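Local atomic coordinates of cystalysin (Treponema denticola, PDB entry 1C7N), a protein that binds pyridoxal-5'-phosphate and belongs to the class I and II aminotransferase family of PLP-dependent proteins. Residues L327-F332 with F367-L372. Sequence-based numbering, arbitrary orientation.
Sequences LQWIDF and FERINL
Phe367 lies with its ring sandwiched between Trp329 and Asp331: NE1 of Trp329, hydrogen-bonded to Tyr149 OH, sits over one face, 3.1 Å from CD2 of Phe367, and Asp331 OD1 lies above the opposite face near the rim, while OD2 forms a salt bridge with Arg333. The phenyl and the five-membered indole ring form an offset stack with planes only 9° apart, while CB of Phe367 makes a CH-pi contact over the six-membered ring. At the indole edge, in plane, comes CB of Arg369, 3.8 Å from Trp329 CZ3. These groups line one side of an antiparallel beta pair, 327-331 with 367-371, in the small sheet of the PLP-dependent aminotransferase fold that 355-356 completes. Gln328 and Ile370 bond to each other twice through their backbones, as do Ile330 and Glu368; Ile330 N to Glu368 O, 2.8 Å, is nearly straight at 170°. On the other side, CD1 of Ile330 meets CG2 of Ile370, and CB of Gln328 packs against the same methyl; Gln328 and Ile330 also lie against Val306 of helix 289-313. The side chain of Leu327 is about 5 Å from the bound PLP. The Arg369 chain bends at chi3 (79°), and its NH2 forms a salt bridge with Asp355 OD2 and a hydrogen bond with Ser37 O. This places the guanidinium with one face against the leucine, where Leu327 CD1 lies 3.5 Å from Arg369 NH1.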
loop_
_atom_site.group_PDB
_atom_site.type_symbol
_atom_site.label_atom_id
_atom_site.label_comp_id
_atom_site.label_asym_id
_atom_site.label_seq_id
_atom_site.Cartn_x
_atom_site.Cartn_y
_atom_site.Cartn_z
ATOM N N LEU A 327 -6.124 9.292 -22.818
ATOM C CA LEU A 327 -7.523 8.861 -22.857
ATOM C C LEU A 327 -8.361 9.814 -23.726
ATOM O O LEU A 327 -8.601 10.962 -23.353
ATOM C CB LEU A 327 -8.064 8.816 -21.426
ATOM C CG LEU A 327 -7.214 7.977 -20.455
ATOM C CD1 LEU A 327 -7.621 8.240 -19.012
ATOM C CD2 LEU A 327 -7.386 6.503 -20.790
ATOM N N GLN A 328 -8.808 9.328 -24.881
ATOM C CA GLN A 328 -9.575 10.141 -25.824
ATOM C C GLN A 328 -11.087 10.023 -25.628
ATOM O O GLN A 328 -11.606 8.942 -25.362
ATOM C CB GLN A 328 -9.167 9.756 -27.256
ATOM C CG GLN A 328 -9.728 10.634 -28.369
ATOM C CD GLN A 328 -9.007 10.390 -29.689
ATOM O OE1 GLN A 328 -8.433 9.325 -29.898
ATOM N NE2 GLN A 328 -9.046 11.375 -30.589
ATOM N N TRP A 329 -11.779 11.147 -25.771
ATOM C CA TRP A 329 -13.225 11.232 -25.559
ATOM C C TRP A 329 -13.956 11.211 -26.898
ATOM O O TRP A 329 -13.911 12.186 -27.645
ATOM C CB TRP A 329 -13.521 12.536 -24.805
ATOM C CG TRP A 329 -14.833 12.629 -24.051
ATOM C CD1 TRP A 329 -15.721 13.667 -24.100
ATOM C CD2 TRP A 329 -15.328 11.729 -23.040
ATOM N NE1 TRP A 329 -16.726 13.480 -23.180
ATOM C CE2 TRP A 329 -16.512 12.304 -22.517
ATOM C CE3 TRP A 329 -14.885 10.506 -22.523
ATOM C CZ2 TRP A 329 -17.257 11.691 -21.500
ATOM C CZ3 TRP A 329 -15.625 9.899 -21.513
ATOM C CH2 TRP A 329 -16.799 10.495 -21.012
ATOM N N ILE A 330 -14.632 10.102 -27.186
ATOM C CA ILE A 330 -15.353 9.945 -28.444
ATOM C C ILE A 330 -16.852 10.161 -28.285
ATOM O O ILE A 330 -17.506 9.507 -27.476
ATOM C CB ILE A 330 -15.119 8.545 -29.040
ATOM C CG1 ILE A 330 -13.617 8.254 -29.109
ATOM C CG2 ILE A 330 -15.708 8.476 -30.446
ATOM C CD1 ILE A 330 -13.287 6.835 -29.465
ATOM N N ASP A 331 -17.388 11.071 -29.090
ATOM C CA ASP A 331 -18.804 11.416 -29.063
ATOM C C ASP A 331 -19.632 10.544 -30.010
ATOM O O ASP A 331 -19.628 10.755 -31.222
ATOM C CB ASP A 331 -18.949 12.894 -29.429
ATOM C CG ASP A 331 -20.389 13.361 -29.455
ATOM O OD1 ASP A 331 -21.296 12.569 -29.125
ATOM O OD2 ASP A 331 -20.605 14.539 -29.805
ATOM N N PHE A 332 -20.344 9.568 -29.448
ATOM C CA PHE A 332 -21.182 8.662 -30.236
ATOM C C PHE A 332 -22.659 9.054 -30.208
ATOM O O PHE A 332 -23.506 8.310 -30.695
ATOM C CB PHE A 332 -21.082 7.223 -29.710
ATOM C CG PHE A 332 -19.857 6.473 -30.163
ATOM C CD1 PHE A 332 -18.645 6.620 -29.499
ATOM C CD2 PHE A 332 -19.932 5.578 -31.235
ATOM C CE1 PHE A 332 -17.522 5.880 -29.890
ATOM C CE2 PHE A 332 -18.817 4.836 -31.633
ATOM C CZ PHE A 332 -17.610 4.987 -30.958
ATOM N N PHE A 367 -21.008 9.229 -24.738
ATOM C CA PHE A 367 -19.579 9.261 -25.057
ATOM C C PHE A 367 -18.892 7.941 -24.714
ATOM O O PHE A 367 -19.451 7.096 -24.011
ATOM C CB PHE A 367 -18.862 10.387 -24.289
ATOM C CG PHE A 367 -19.281 11.779 -24.685
ATOM C CD1 PHE A 367 -20.451 12.343 -24.184
ATOM C CD2 PHE A 367 -18.485 12.537 -25.546
ATOM C CE1 PHE A 367 -20.823 13.646 -24.532
ATOM C CE2 PHE A 367 -18.843 13.832 -25.901
ATOM C CZ PHE A 367 -20.017 14.390 -25.392
ATOM N N GLU A 368 -17.669 7.787 -25.217
ATOM C CA GLU A 368 -16.851 6.608 -24.972
ATOM C C GLU A 368 -15.414 7.064 -24.756
ATOM O O GLU A 368 -14.906 7.899 -25.505
ATOM C CB GLU A 368 -16.888 5.658 -26.173
ATOM C CG GLU A 368 -18.242 5.034 -26.457
ATOM C CD GLU A 368 -18.665 4.017 -25.412
ATOM O OE1 GLU A 368 -19.770 3.454 -25.566
ATOM O OE2 GLU A 368 -17.903 3.778 -24.446
ATOM N N ARG A 369 -14.756 6.521 -23.738
ATOM C CA ARG A 369 -13.366 6.881 -23.467
ATOM C C ARG A 369 -12.481 5.744 -23.957
ATOM O O ARG A 369 -12.614 4.610 -23.497
ATOM C CB ARG A 369 -13.142 7.087 -21.965
ATOM C CG ARG A 369 -11.808 7.753 -21.621
ATOM C CD ARG A 369 -11.485 7.647 -20.137
ATOM N NE ARG A 369 -10.951 6.333 -19.796
ATOM C CZ ARG A 369 -10.482 5.999 -18.594
ATOM N NH1 ARG A 369 -10.479 6.883 -17.599
ATOM N NH2 ARG A 369 -10.004 4.780 -18.392
ATOM N N ILE A 370 -11.576 6.047 -24.885
ATOM C CA ILE A 370 -10.682 5.035 -25.433
ATOM C C ILE A 370 -9.259 5.198 -24.905
ATOM O O ILE A 370 -8.727 6.310 -24.867
ATOM C CB ILE A 370 -10.673 5.092 -26.988
ATOM C CG1 ILE A 370 -9.947 3.863 -27.546
ATOM C CG2 ILE A 370 -10.014 6.383 -27.472
ATOM C CD1 ILE A 370 -9.841 3.843 -29.053
ATOM N N ASN A 371 -8.654 4.093 -24.475
ATOM C CA ASN A 371 -7.284 4.114 -23.958
ATOM C C ASN A 371 -6.320 4.038 -25.153
ATOM O O ASN A 371 -6.176 2.986 -25.779
ATOM C CB ASN A 371 -7.061 2.913 -23.028
ATOM C CG ASN A 371 -5.671 2.884 -22.439
ATOM O OD1 ASN A 371 -4.723 3.378 -23.047
ATOM N ND2 ASN A 371 -5.538 2.294 -21.255
ATOM N N LEU A 372 -5.668 5.158 -25.464
ATOM C CA LEU A 372 -4.742 5.236 -26.596
ATOM C C LEU A 372 -3.365 4.628 -26.347
ATOM O O LEU A 372 -2.555 4.542 -27.272
ATOM C CB LEU A 372 -4.553 6.695 -27.023
ATOM C CG LEU A 372 -5.808 7.462 -27.463
ATOM C CD1 LEU A 372 -5.407 8.876 -27.838
ATOM C CD2 LEU A 372 -6.479 6.765 -28.636
#